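Local coordinates for L-lactate dehydrogenase (PDB 4UUN), which probably reduces pyruvate to L-lactate with NADH, as a member of the lactate/malate dehydrogenase superfamily, at residues A83-S88 with V106-T111; D99-N104 with G129-T134; V7-A12 with L37-I42. One frame throughout, in Å; residues are numbered along the deposited sequence. Where two conformers were deposited one is given.

Contact 1: residues A83-S88 with V106-T111. With NAI (1,4-dihydronicotinamide adenine dinucleotide), chain D.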
loop_
_atom_site.group_PDB
_atom_site.type_symbol
_atom_site.label_atom_id
_atom_site.label_comp_id
_atom_site.label_asym_id
_atom_site.label_seq_id
_atom_site.Cartn_x
_atom_site.Cartn_y
_atom_site.Cartn_z
ATOM N N ALA B 83 -5.355 -17.706 0.409
ATOM C CA ALA B 83 -4.025 -17.634 -0.182
ATOM C C ALA B 83 -3.999 -16.745 -1.409
ATOM O O ALA B 83 -4.918 -16.778 -2.242
ATOM C CB ALA B 83 -3.537 -19.023 -0.544
ATOM N N PHE B 84 -2.935 -15.954 -1.504
ATOM C CA PHE B 84 -2.640 -15.159 -2.681
ATOM C C PHE B 84 -1.438 -15.813 -3.361
ATOM O O PHE B 84 -0.298 -15.654 -2.909
ATOM C CB PHE B 84 -2.316 -13.710 -2.285
ATOM C CG PHE B 84 -3.480 -12.965 -1.675
ATOM C CD1 PHE B 84 -3.777 -13.088 -0.326
ATOM C CD2 PHE B 84 -4.265 -12.126 -2.450
ATOM C CE1 PHE B 84 -4.839 -12.401 0.229
ATOM C CE2 PHE B 84 -5.329 -11.438 -1.902
ATOM C CZ PHE B 84 -5.619 -11.571 -0.566
ATOM N N LEU B 85 -1.696 -16.581 -4.418
ATOM C CA LEU B 85 -0.627 -17.280 -5.125
ATOM C C LEU B 85 -0.028 -16.363 -6.183
ATOM O O LEU B 85 -0.422 -16.386 -7.357
ATOM C CB LEU B 85 -1.134 -18.577 -5.752
ATOM C CG LEU B 85 -1.801 -19.576 -4.803
ATOM C CD1 LEU B 85 -2.127 -20.864 -5.551
ATOM C CD2 LEU B 85 -0.927 -19.874 -3.590
ATOM N N VAL B 86 0.943 -15.570 -5.746
ATOM C CA VAL B 86 1.560 -14.547 -6.578
ATOM C C VAL B 86 2.761 -15.094 -7.338
ATOM O O VAL B 86 2.988 -14.750 -8.496
ATOM C CB VAL B 86 2.008 -13.356 -5.693
ATOM C CG1 VAL B 86 2.732 -12.306 -6.508
ATOM C CG2 VAL B 86 0.803 -12.752 -4.975
ATOM N N ALA B 87 3.530 -15.954 -6.687
ATOM C CA ALA B 87 4.739 -16.504 -7.298
ATOM C C ALA B 87 4.437 -17.336 -8.541
ATOM O O ALA B 87 3.469 -18.090 -8.568
ATOM C CB ALA B 87 5.478 -17.355 -6.290
ATOM N N SER B 88 5.291 -17.201 -9.552
ATOM C CA SER B 88 5.265 -18.053 -10.731
ATOM C C SER B 88 6.648 -18.030 -11.372
ATOM O O SER B 88 7.504 -17.228 -10.985
ATOM C CB SER B 88 4.235 -17.537 -11.730
ATOM O OG SER B 88 4.579 -16.231 -12.153
ATOM N N VAL B 106 4.433 -27.474 -13.261
ATOM C CA VAL B 106 5.043 -28.209 -12.155
ATOM C C VAL B 106 4.853 -27.503 -10.809
ATOM O O VAL B 106 4.516 -28.145 -9.819
ATOM C CB VAL B 106 6.545 -28.468 -12.408
ATOM C CG1 VAL B 106 7.168 -29.241 -11.242
ATOM C CG2 VAL B 106 6.728 -29.238 -13.713
ATOM N N ILE B 107 5.075 -26.187 -10.797
ATOM C CA ILE B 107 4.925 -25.350 -9.604
ATOM C C ILE B 107 3.522 -25.477 -9.038
ATOM O O ILE B 107 3.319 -25.640 -7.834
ATOM C CB ILE B 107 5.154 -23.855 -9.947
ATOM C CG1 ILE B 107 6.579 -23.620 -10.465
ATOM C CG2 ILE B 107 4.851 -22.944 -8.744
ATOM C CD1 ILE B 107 7.675 -24.024 -9.500
ATOM N N PHE B 108 2.551 -25.399 -9.930
ATOM C CA PHE B 108 1.158 -25.360 -9.526
ATOM C C PHE B 108 0.584 -26.747 -9.232
ATOM O O PHE B 108 -0.280 -26.880 -8.365
ATOM C CB PHE B 108 0.357 -24.494 -10.504
ATOM C CG PHE B 108 0.594 -23.030 -10.270
ATOM C CD1 PHE B 108 -0.129 -22.353 -9.301
ATOM C CD2 PHE B 108 1.600 -22.355 -10.941
ATOM C CE1 PHE B 108 0.105 -21.020 -9.047
ATOM C CE2 PHE B 108 1.842 -21.014 -10.684
ATOM C CZ PHE B 108 1.094 -20.350 -9.731
ATOM N N LYS B 109 1.106 -27.783 -9.888
ATOM C CA LYS B 109 0.839 -29.146 -9.432
ATOM C C LYS B 109 1.288 -29.279 -7.976
ATOM O O LYS B 109 0.505 -29.691 -7.121
ATOM C CB LYS B 109 1.531 -30.195 -10.319
ATOM C CG LYS B 109 1.601 -31.596 -9.689
ATOM C CD LYS B 109 2.173 -32.640 -10.652
ATOM C CE LYS B 109 2.153 -34.042 -10.049
ATOM N NZ LYS B 109 2.955 -34.145 -8.798
ATOM N N ASN B 110 2.536 -28.908 -7.690
ATOM C CA ASN B 110 3.072 -29.010 -6.333
ATOM C C ASN B 110 2.295 -28.167 -5.319
ATOM O O ASN B 110 2.076 -28.591 -4.180
ATOM C CB ASN B 110 4.549 -28.611 -6.318
ATOM C CG ASN B 110 5.421 -29.576 -7.108
ATOM O OD1 ASN B 110 5.083 -30.744 -7.269
ATOM N ND2 ASN B 110 6.549 -29.084 -7.601
ATOM N N THR B 111 1.876 -26.975 -5.731
ATOM C CA THR B 111 1.107 -26.103 -4.853
ATOM C C THR B 111 -0.279 -26.679 -4.534
ATOM O O THR B 111 -0.746 -26.600 -3.396
ATOM C CB THR B 111 0.964 -24.688 -5.458
ATOM O OG1 THR B 111 2.264 -24.122 -5.659
ATOM C CG2 THR B 111 0.172 -23.782 -4.534
HETATM P PA NAI D . 8.743 -9.964 -8.458
HETATM O O1A NAI D . 9.753 -10.551 -9.415
HETATM O O2A NAI D . 8.984 -8.604 -7.838
HETATM O O5B NAI D . 8.505 -11.023 -7.265
HETATM C C5B NAI D . 8.181 -12.393 -7.486
HETATM C C4B NAI D . 8.549 -13.183 -6.235
HETATM O O4B NAI D . 8.219 -14.570 -6.382
HETATM C C3B NAI D . 10.042 -13.127 -5.924
HETATM O O3B NAI D . 10.218 -12.681 -4.576
HETATM C C2B NAI D . 10.546 -14.553 -6.113
HETATM O O2B NAI D . 11.633 -14.901 -5.248
HETATM C C1B NAI D . 9.284 -15.333 -5.801
HETATM N N9A NAI D . 9.249 -16.740 -6.264
HETATM C C8A NAI D . 9.704 -17.262 -7.423
HETATM N N7A NAI D . 9.462 -18.602 -7.462
HETATM C C5A NAI D . 8.839 -18.944 -6.315
HETATM C C6A NAI D . 8.297 -20.183 -5.702
HETATM N N6A NAI D . 8.378 -21.374 -6.343
HETATM N N1A NAI D . 7.722 -20.081 -4.476
HETATM C C2A NAI D . 7.626 -18.904 -3.813
HETATM N N3A NAI D . 8.105 -17.747 -4.313
HETATM C C4A NAI D . 8.710 -17.708 -5.526
HETATM O O3 NAI D . 7.321 -9.933 -9.211
HETATM P PN NAI D . 5.931 -9.163 -8.951
HETATM O O1N NAI D . 5.995 -7.807 -9.622
HETATM O O2N NAI D . 5.600 -9.276 -7.479
HETATM O O5D NAI D . 4.901 -10.078 -9.784
HETATM C C5D NAI D . 4.763 -11.444 -9.427
HETATM C C4D NAI D . 3.862 -12.168 -10.416
HETATM O O4D NAI D . 2.533 -11.641 -10.449
HETATM C C3D NAI D . 4.378 -12.070 -11.839
HETATM O O3D NAI D . 5.380 -13.069 -12.081
HETATM C C2D NAI D . 3.124 -12.263 -12.665
HETATM O O2D NAI D . 3.040 -13.637 -13.036
HETATM C C1D NAI D . 1.958 -11.927 -11.732
HETATM N N1N NAI D . 1.090 -10.822 -12.200
HETATM C C2N NAI D . -0.218 -11.069 -12.302
HETATM C C3N NAI D . -1.152 -10.130 -12.725
HETATM C C7N NAI D . -2.634 -10.458 -12.815
HETATM O O7N NAI D . -3.554 -9.651 -12.780
HETATM N N7N NAI D . -3.010 -11.749 -12.943
HETATM C C4N NAI D . -0.694 -8.739 -13.080
HETATM C C5N NAI D . 0.749 -8.576 -12.925
HETATM C C6N NAI D . 1.578 -9.610 -12.493
#
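The backbones of Leu85 and Thr111 stay well apart, with Leu85 CA 9.0 Å from Thr111 CA. They draw closer further on, where Ser88 CA is 7.4 Å from Ile107 CA. Residues 83-85 are the end of a strand, the rest of 83-88 is loop, and 106-111 is helix throughout. Leu85 is the centre of an inverse gamma turn. Side chains fill the gap. Leu85 and Thr111 meet tip to tip, with Leu85 CD1 3.9 Å from Thr111 CG2. The same CD1 lies near the plane of the Phe108 ring, at its CE1 side. Ser88 CB lies near that plane at the CE2 side, 4.3 Å from Phe108 CE2. Ala87 O approaches the ring obliquely, 3.5 Å from Phe108 CZ. Thr111 OG1 is turned back into its own helix and donates to Ile107 O (2.9 Å), which also accepts from Thr111 N. Chi1 of -59° sets this hydroxyl beside the backbone N and leaves CG2 anti to it, facing Leu85. Ser88 OG accepts from O2D of the nicotinamide ribose of NAI at 3.1 Å, and Ala87 CB packs against the adenine. The contact lies inside the beta-alpha-beta unit of strand 82-85, helix 97-118 and strand 124-127. Leu85 and Phe108 both touch Val127 of the last strand, and Val106 touches Leu331 and Leu334 of helix 307-337.

Contact 2: residues D99-N104 with G129-T134. With NAI (1,4-dihydronicotinamide adenine dinucleotide), chain D.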
loop_
_atom_site.group_PDB
_atom_site.type_symbol
_atom_site.label_atom_id
_atom_site.label_comp_id
_atom_site.label_asym_id
_atom_site.label_seq_id
_atom_site.Cartn_x
_atom_site.Cartn_y
_atom_site.Cartn_z
ATOM N N ASP B 99 5.899 -22.771 -23.486
ATOM C CA ASP B 99 6.964 -23.057 -22.529
ATOM C C ASP B 99 6.651 -22.450 -21.163
ATOM O O ASP B 99 6.956 -23.039 -20.128
ATOM C CB ASP B 99 8.291 -22.517 -23.053
ATOM C CG ASP B 99 8.677 -23.138 -24.366
ATOM O OD1 ASP B 99 8.816 -24.379 -24.403
ATOM O OD2 ASP B 99 8.800 -22.397 -25.362
ATOM N N LEU B 100 6.047 -21.267 -21.169
ATOM C CA LEU B 100 5.592 -20.632 -19.933
ATOM C C LEU B 100 4.561 -21.501 -19.212
ATOM O O LEU B 100 4.637 -21.710 -17.990
ATOM C CB LEU B 100 4.988 -19.259 -20.239
ATOM C CG LEU B 100 4.453 -18.488 -19.028
ATOM C CD1 LEU B 100 5.579 -18.067 -18.106
ATOM C CD2 LEU B 100 3.657 -17.282 -19.485
ATOM N N ILE B 101 3.590 -22.006 -19.966
ATOM C CA ILE B 101 2.591 -22.890 -19.396
ATOM C C ILE B 101 3.288 -24.113 -18.809
ATOM O O ILE B 101 3.017 -24.511 -17.670
ATOM C CB ILE B 101 1.544 -23.299 -20.458
ATOM C CG1 ILE B 101 0.728 -22.073 -20.887
ATOM C CG2 ILE B 101 0.614 -24.372 -19.913
ATOM C CD1 ILE B 101 0.092 -22.198 -22.265
ATOM N N SER B 102 4.200 -24.698 -19.582
ATOM C CA SER B 102 4.919 -25.898 -19.161
ATOM C C SER B 102 5.710 -25.714 -17.866
ATOM O O SER B 102 5.580 -26.504 -16.927
ATOM C CB SER B 102 5.870 -26.352 -20.273
ATOM O OG SER B 102 5.141 -26.780 -21.409
ATOM N N SER B 103 6.545 -24.684 -17.819
ATOM C CA SER B 103 7.382 -24.461 -16.645
ATOM C C SER B 103 6.521 -24.293 -15.401
ATOM O O SER B 103 6.846 -24.811 -14.332
ATOM C CB SER B 103 8.284 -23.239 -16.835
ATOM O OG SER B 103 7.515 -22.067 -17.025
ATOM N N ASN B 104 5.406 -23.586 -15.542
ATOM C CA ASN B 104 4.563 -23.306 -14.385
ATOM C C ASN B 104 3.679 -24.479 -13.947
ATOM O O ASN B 104 3.254 -24.538 -12.792
ATOM C CB ASN B 104 3.743 -22.035 -14.624
ATOM C CG ASN B 104 4.576 -20.780 -14.436
ATOM O OD1 ASN B 104 4.765 -20.313 -13.315
ATOM N ND2 ASN B 104 5.118 -20.257 -15.526
ATOM N N GLY B 129 -0.259 -15.374 -10.143
ATOM C CA GLY B 129 0.862 -15.689 -11.018
ATOM C C GLY B 129 0.458 -16.233 -12.382
ATOM O O GLY B 129 -0.429 -17.083 -12.489
ATOM N N ASN B 130 1.128 -15.748 -13.425
ATOM C CA ASN B 130 0.756 -16.142 -14.774
ATOM C C ASN B 130 1.436 -17.417 -15.262
ATOM O O ASN B 130 2.530 -17.767 -14.826
ATOM C CB ASN B 130 0.961 -14.983 -15.745
ATOM C CG ASN B 130 -0.173 -13.978 -15.676
ATOM O OD1 ASN B 130 -1.353 -14.352 -15.710
ATOM N ND2 ASN B 130 0.171 -12.706 -15.553
ATOM N N PRO B 131 0.755 -18.156 -16.157
ATOM C CA PRO B 131 -0.573 -17.922 -16.742
ATOM C C PRO B 131 -1.666 -18.321 -15.748
ATOM O O PRO B 131 -1.818 -19.508 -15.448
ATOM C CB PRO B 131 -0.568 -18.821 -17.977
ATOM C CG PRO B 131 0.360 -19.942 -17.621
ATOM C CD PRO B 131 1.388 -19.376 -16.691
ATOM N N ASP B 132 -2.411 -17.349 -15.230
ATOM C CA ASP B 132 -3.201 -17.607 -14.023
ATOM C C ASP B 132 -4.380 -18.578 -14.199
ATOM O O ASP B 132 -4.561 -19.466 -13.364
ATOM C CB ASP B 132 -3.623 -16.309 -13.327
ATOM C CG ASP B 132 -4.429 -15.384 -14.215
ATOM O OD1 ASP B 132 -4.432 -15.543 -15.456
ATOM O OD2 ASP B 132 -5.062 -14.482 -13.650
ATOM N N ASN B 133 -5.186 -18.425 -15.249
ATOM C CA ASN B 133 -6.288 -19.373 -15.471
ATOM C C ASN B 133 -5.777 -20.812 -15.470
ATOM O O ASN B 133 -6.348 -21.696 -14.824
ATOM C CB ASN B 133 -7.007 -19.118 -16.806
ATOM C CG ASN B 133 -7.642 -17.747 -16.882
ATOM O OD1 ASN B 133 -6.964 -16.733 -16.774
ATOM N ND2 ASN B 133 -8.953 -17.714 -17.097
ATOM N N THR B 134 -4.703 -21.055 -16.204
ATOM C CA THR B 134 -4.223 -22.423 -16.360
ATOM C C THR B 134 -3.507 -22.901 -15.097
ATOM O O THR B 134 -3.670 -24.054 -14.695
ATOM C CB THR B 134 -3.352 -22.569 -17.618
ATOM O OG1 THR B 134 -4.167 -22.299 -18.764
ATOM C CG2 THR B 134 -2.787 -23.990 -17.740
HETATM P PA NAI D . 8.743 -9.964 -8.458
HETATM O O1A NAI D . 9.753 -10.551 -9.415
HETATM O O2A NAI D . 8.984 -8.604 -7.838
HETATM O O5B NAI D . 8.505 -11.023 -7.265
HETATM C C5B NAI D . 8.181 -12.393 -7.486
HETATM C C4B NAI D . 8.549 -13.183 -6.235
HETATM O O4B NAI D . 8.219 -14.570 -6.382
HETATM C C3B NAI D . 10.042 -13.127 -5.924
HETATM O O3B NAI D . 10.218 -12.681 -4.576
HETATM C C2B NAI D . 10.546 -14.553 -6.113
HETATM O O2B NAI D . 11.633 -14.901 -5.248
HETATM C C1B NAI D . 9.284 -15.333 -5.801
HETATM N N9A NAI D . 9.249 -16.740 -6.264
HETATM C C8A NAI D . 9.704 -17.262 -7.423
HETATM N N7A NAI D . 9.462 -18.602 -7.462
HETATM C C5A NAI D . 8.839 -18.944 -6.315
HETATM C C6A NAI D . 8.297 -20.183 -5.702
HETATM N N6A NAI D . 8.378 -21.374 -6.343
HETATM N N1A NAI D . 7.722 -20.081 -4.476
HETATM C C2A NAI D . 7.626 -18.904 -3.813
HETATM N N3A NAI D . 8.105 -17.747 -4.313
HETATM C C4A NAI D . 8.710 -17.708 -5.526
HETATM O O3 NAI D . 7.321 -9.933 -9.211
HETATM P PN NAI D . 5.931 -9.163 -8.951
HETATM O O1N NAI D . 5.995 -7.807 -9.622
HETATM O O2N NAI D . 5.600 -9.276 -7.479
HETATM O O5D NAI D . 4.901 -10.078 -9.784
HETATM C C5D NAI D . 4.763 -11.444 -9.427
HETATM C C4D NAI D . 3.862 -12.168 -10.416
HETATM O O4D NAI D . 2.533 -11.641 -10.449
HETATM C C3D NAI D . 4.378 -12.070 -11.839
HETATM O O3D NAI D . 5.380 -13.069 -12.081
HETATM C C2D NAI D . 3.124 -12.263 -12.665
HETATM O O2D NAI D . 3.040 -13.637 -13.036
HETATM C C1D NAI D . 1.958 -11.927 -11.732
HETATM N N1N NAI D . 1.090 -10.822 -12.200
HETATM C C2N NAI D . -0.218 -11.069 -12.302
HETATM C C3N NAI D . -1.152 -10.130 -12.725
HETATM C C7N NAI D . -2.634 -10.458 -12.815
HETATM O O7N NAI D . -3.554 -9.651 -12.780
HETATM N N7N NAI D . -3.010 -11.749 -12.943
HETATM C C4N NAI D . -0.694 -8.739 -13.080
HETATM C C5N NAI D . 0.749 -8.576 -12.925
HETATM C C6N NAI D . 1.578 -9.610 -12.493
#
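Pro131 packs against Leu100, Ile101 and Asn104 on one side of helix 97-118. This is the close part of the contact. Ile101 CG1 lies 3.9 Å from Pro131 CG, the two side chains crossing obliquely. Leu100 and Pro131 run past each other in opposite directions, with Leu100 CG 4.0 Å from Pro131 CD. Asn104 completes this side by laying its amide near Pro131 CD and Asn130 O. Its CG sits beside the backbone N (chi1 -77°), which takes the amide back toward Leu100 O. A nearly straight bond of 2.9 Å from Asn104 ND2 to Leu100 O, at 171°, holds it there, with the acceptor in the amide plane. Asn104 N reaches the same oxygen from the opposite face of its plane. Asn104 OD1 accepts from Met89 N, which helps fix the amide's rotation.

Residues 129-131 belong to the loop that leads from strand 124-127 of the Rossmann fold into helix 132-141, with Pro131 at the N-cap position. The cis Asn130-Pro131 peptide lies where the proline ring turns to helix 97-118 and Asn130 N faces the cofactor, donating to NAI O2D at 2.9 Å (168°). In one of two conformers, Asn130 OD1 accepts from Asp132 N at 3.2 Å, on a lone pair, making an Asx turn. Asp132 OD1 is hydrogen-bonded to ND1 of His186, the predicted proton acceptor.

The contact is sparser at its borders. Ile101 CG2 and Thr134 CG2 meet at 4.1 Å, while Thr134 OG1 bonds to Glu323 of helix 307-337. Leu100, partly exposed, touches Asn130 more loosely, its CD1 4.5 Å from Asn130 O.

Contact 3: residues V7-A12 with L37-I42. With NAI (1,4-dihydronicotinamide adenine dinucleotide), chain D.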
loop_
_atom_site.group_PDB
_atom_site.type_symbol
_atom_site.label_atom_id
_atom_site.label_comp_id
_atom_site.label_asym_id
_atom_site.label_seq_id
_atom_site.Cartn_x
_atom_site.Cartn_y
_atom_site.Cartn_z
ATOM N N VAL B 7 -3.441 -16.073 6.530
ATOM C CA VAL B 7 -3.380 -15.621 5.142
ATOM C C VAL B 7 -2.006 -15.912 4.552
ATOM O O VAL B 7 -1.001 -15.419 5.062
ATOM C CB VAL B 7 -3.616 -14.090 5.065
ATOM C CG1 VAL B 7 -3.517 -13.572 3.617
ATOM C CG2 VAL B 7 -4.965 -13.724 5.672
ATOM N N LEU B 8 -1.970 -16.697 3.476
ATOM C CA LEU B 8 -0.725 -17.000 2.763
ATOM C C LEU B 8 -0.496 -16.052 1.583
ATOM O O LEU B 8 -1.406 -15.802 0.792
ATOM C CB LEU B 8 -0.743 -18.442 2.236
ATOM C CG LEU B 8 0.378 -18.848 1.263
ATOM C CD1 LEU B 8 1.752 -18.804 1.924
ATOM C CD2 LEU B 8 0.105 -20.238 0.702
ATOM N N ILE B 9 0.738 -15.558 1.471
ATOM C CA ILE B 9 1.216 -14.864 0.281
ATOM C C ILE B 9 2.489 -15.562 -0.216
ATOM O O ILE B 9 3.491 -15.605 0.502
ATOM C CB ILE B 9 1.554 -13.382 0.583
ATOM C CG1 ILE B 9 0.348 -12.641 1.162
ATOM C CG2 ILE B 9 2.034 -12.664 -0.679
ATOM C CD1 ILE B 9 0.701 -11.262 1.756
ATOM N N THR B 10 2.452 -16.106 -1.436
ATOM C CA THR B 10 3.647 -16.689 -2.055
ATOM C C THR B 10 4.387 -15.605 -2.812
ATOM O O THR B 10 3.808 -14.572 -3.141
ATOM C CB THR B 10 3.317 -17.838 -3.039
ATOM O OG1 THR B 10 2.598 -17.325 -4.167
ATOM C CG2 THR B 10 2.503 -18.930 -2.358
ATOM N N GLY B 11 5.661 -15.845 -3.107
ATOM C CA GLY B 11 6.517 -14.819 -3.679
ATOM C C GLY B 11 6.486 -13.559 -2.823
ATOM O O GLY B 11 6.548 -12.440 -3.328
ATOM N N ALA B 12 6.396 -13.757 -1.514
ATOM C CA ALA B 12 6.110 -12.667 -0.579
ATOM C C ALA B 12 7.138 -11.538 -0.591
ATOM O O ALA B 12 6.814 -10.425 -0.206
ATOM C CB ALA B 12 5.948 -13.212 0.842
ATOM N N LEU B 37 -0.011 -13.676 9.031
ATOM C CA LEU B 37 0.526 -13.809 7.682
ATOM C C LEU B 37 1.531 -14.946 7.546
ATOM O O LEU B 37 2.502 -15.022 8.290
ATOM C CB LEU B 37 1.187 -12.501 7.253
ATOM C CG LEU B 37 0.284 -11.262 7.205
ATOM C CD1 LEU B 37 1.114 -10.015 6.852
ATOM C CD2 LEU B 37 -0.861 -11.452 6.224
ATOM N N HIS B 38 1.288 -15.823 6.579
ATOM C CA HIS B 38 2.277 -16.813 6.160
ATOM C C HIS B 38 2.949 -16.273 4.911
ATOM O O HIS B 38 2.292 -16.049 3.890
ATOM C CB HIS B 38 1.617 -18.158 5.849
ATOM C CG HIS B 38 0.927 -18.774 7.021
ATOM N ND1 HIS B 38 1.299 -19.992 7.548
ATOM C CD2 HIS B 38 -0.117 -18.342 7.767
ATOM C CE1 HIS B 38 0.518 -20.281 8.572
ATOM N NE2 HIS B 38 -0.351 -19.297 8.724
ATOM N N LEU B 39 4.255 -16.057 4.996
ATOM C CA LEU B 39 4.996 -15.376 3.945
ATOM C C LEU B 39 6.031 -16.326 3.335
ATOM O O LEU B 39 7.048 -16.634 3.962
ATOM C CB LEU B 39 5.651 -14.121 4.530
ATOM C CG LEU B 39 4.677 -13.116 5.171
ATOM C CD1 LEU B 39 5.437 -12.058 5.960
ATOM C CD2 LEU B 39 3.778 -12.443 4.136
ATOM N N LEU B 40 5.748 -16.805 2.118
ATOM C CA LEU B 40 6.577 -17.816 1.458
ATOM C C LEU B 40 7.397 -17.238 0.311
ATOM O O LEU B 40 6.868 -16.538 -0.554
ATOM C CB LEU B 40 5.695 -18.954 0.912
ATOM C CG LEU B 40 6.398 -20.108 0.174
ATOM C CD1 LEU B 40 7.275 -20.922 1.119
ATOM C CD2 LEU B 40 5.393 -21.019 -0.520
ATOM N N ASP B 41 8.690 -17.538 0.296
ATOM C CA ASP B 41 9.512 -17.239 -0.875
ATOM C C ASP B 41 10.640 -18.268 -0.990
ATOM O O ASP B 41 10.619 -19.292 -0.305
ATOM C CB ASP B 41 10.045 -15.803 -0.825
ATOM C CG ASP B 41 10.185 -15.183 -2.212
ATOM O OD1 ASP B 41 10.786 -15.831 -3.094
ATOM O OD2 ASP B 41 9.680 -14.054 -2.432
ATOM N N ILE B 42 11.598 -18.015 -1.878
ATOM C CA ILE B 42 12.710 -18.946 -2.087
ATOM C C ILE B 42 13.989 -18.437 -1.411
ATOM O O ILE B 42 14.123 -17.243 -1.151
ATOM C CB ILE B 42 12.963 -19.186 -3.589
ATOM C CG1 ILE B 42 13.177 -17.860 -4.321
ATOM C CG2 ILE B 42 11.793 -19.936 -4.197
ATOM C CD1 ILE B 42 13.757 -18.021 -5.714
HETATM P PA NAI D . 8.743 -9.964 -8.458
HETATM O O1A NAI D . 9.753 -10.551 -9.415
HETATM O O2A NAI D . 8.984 -8.604 -7.838
HETATM O O5B NAI D . 8.505 -11.023 -7.265
HETATM C C5B NAI D . 8.181 -12.393 -7.486
HETATM C C4B NAI D . 8.549 -13.183 -6.235
HETATM O O4B NAI D . 8.219 -14.570 -6.382
HETATM C C3B NAI D . 10.042 -13.127 -5.924
HETATM O O3B NAI D . 10.218 -12.681 -4.576
HETATM C C2B NAI D . 10.546 -14.553 -6.113
HETATM O O2B NAI D . 11.633 -14.901 -5.248
HETATM C C1B NAI D . 9.284 -15.333 -5.801
HETATM N N9A NAI D . 9.249 -16.740 -6.264
HETATM C C8A NAI D . 9.704 -17.262 -7.423
HETATM N N7A NAI D . 9.462 -18.602 -7.462
HETATM C C5A NAI D . 8.839 -18.944 -6.315
HETATM C C6A NAI D . 8.297 -20.183 -5.702
HETATM N N6A NAI D . 8.378 -21.374 -6.343
HETATM N N1A NAI D . 7.722 -20.081 -4.476
HETATM C C2A NAI D . 7.626 -18.904 -3.813
HETATM N N3A NAI D . 8.105 -17.747 -4.313
HETATM C C4A NAI D . 8.710 -17.708 -5.526
HETATM O O3 NAI D . 7.321 -9.933 -9.211
HETATM P PN NAI D . 5.931 -9.163 -8.951
HETATM O O1N NAI D . 5.995 -7.807 -9.622
HETATM O O2N NAI D . 5.600 -9.276 -7.479
HETATM O O5D NAI D . 4.901 -10.078 -9.784
HETATM C C5D NAI D . 4.763 -11.444 -9.427
HETATM C C4D NAI D . 3.862 -12.168 -10.416
HETATM O O4D NAI D . 2.533 -11.641 -10.449
HETATM C C3D NAI D . 4.378 -12.070 -11.839
HETATM O O3D NAI D . 5.380 -13.069 -12.081
HETATM C C2D NAI D . 3.124 -12.263 -12.665
HETATM O O2D NAI D . 3.040 -13.637 -13.036
HETATM C C1D NAI D . 1.958 -11.927 -11.732
HETATM N N1N NAI D . 1.090 -10.822 -12.200
HETATM C C2N NAI D . -0.218 -11.069 -12.302
HETATM C C3N NAI D . -1.152 -10.130 -12.725
HETATM C C7N NAI D . -2.634 -10.458 -12.815
HETATM O O7N NAI D . -3.554 -9.651 -12.780
HETATM N N7N NAI D . -3.010 -11.749 -12.943
HETATM C C4N NAI D . -0.694 -8.739 -13.080
HETATM C C5N NAI D . 0.749 -8.576 -12.925
HETATM C C6N NAI D . 1.578 -9.610 -12.493
#
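The first beta-alpha-beta unit of the Rossmann fold brings Val7-Ala12 and Leu37-Ile42 together as neighbouring parallel strands, followed by loops that meet NADH. The strand axes pass 4.7 Å apart, at 17°. His38 N bonds to Val7 O, Ile9 N to His38 O (2.9 Å) and Leu40 N to Ile9 O. Beyond the strand, Ala12 N donates to Leu40 O at 3.0 Å, tying the start of the glycine-rich loop to the second strand. Leu8 and His38 cross at about a right angle. With Leu8 CG anti to the backbone N (chi1 170°), CD1 meets both His38 CB and Leu40 CB. Ile9 and Leu39 lie side by side on the other face, and Ala12 CB packs 3.8 Å from Leu39 CB.

Asp41 takes both hydroxyls of the adenine ribose. NAI O3B donates to Asp41 OD2 at 2.6 Å; O2B approaches OD1 at a distance too short to be exact. OD1 also accepts from Ile42 N with its anti lone pair, and OD2 from Ala13 N. Gly11 CA, at positive phi, comes within 3.2 Å of NAI O4B. Helices 15-25 and 46-57 cover the face of Ile9 and Leu39. Helix 73-77 covers that of Leu8 and Leu40, while strand 82-85 flanks strand 5-10.

In the fold
From the N terminus, contact 3 comes first. It closes the loop through helix 15-25 and is complete before the other two begin. Contact 1 then opens at 83-88, and contact 2 opens at 99-104 before contact 1 closes at 106-111. Contact 2 closes last, at 129-134, so the two cross along the chain and share helix 97-118. They also touch through Leu85 O and Gly129 N. Contact 1 meets contact 3 in the parallel sheet, where strands 82-85 and 5-10 are neighbours. Contacts 2 and 3 do not touch, their nearest atoms being about 7 Å apart, yet all three reach the same NADH.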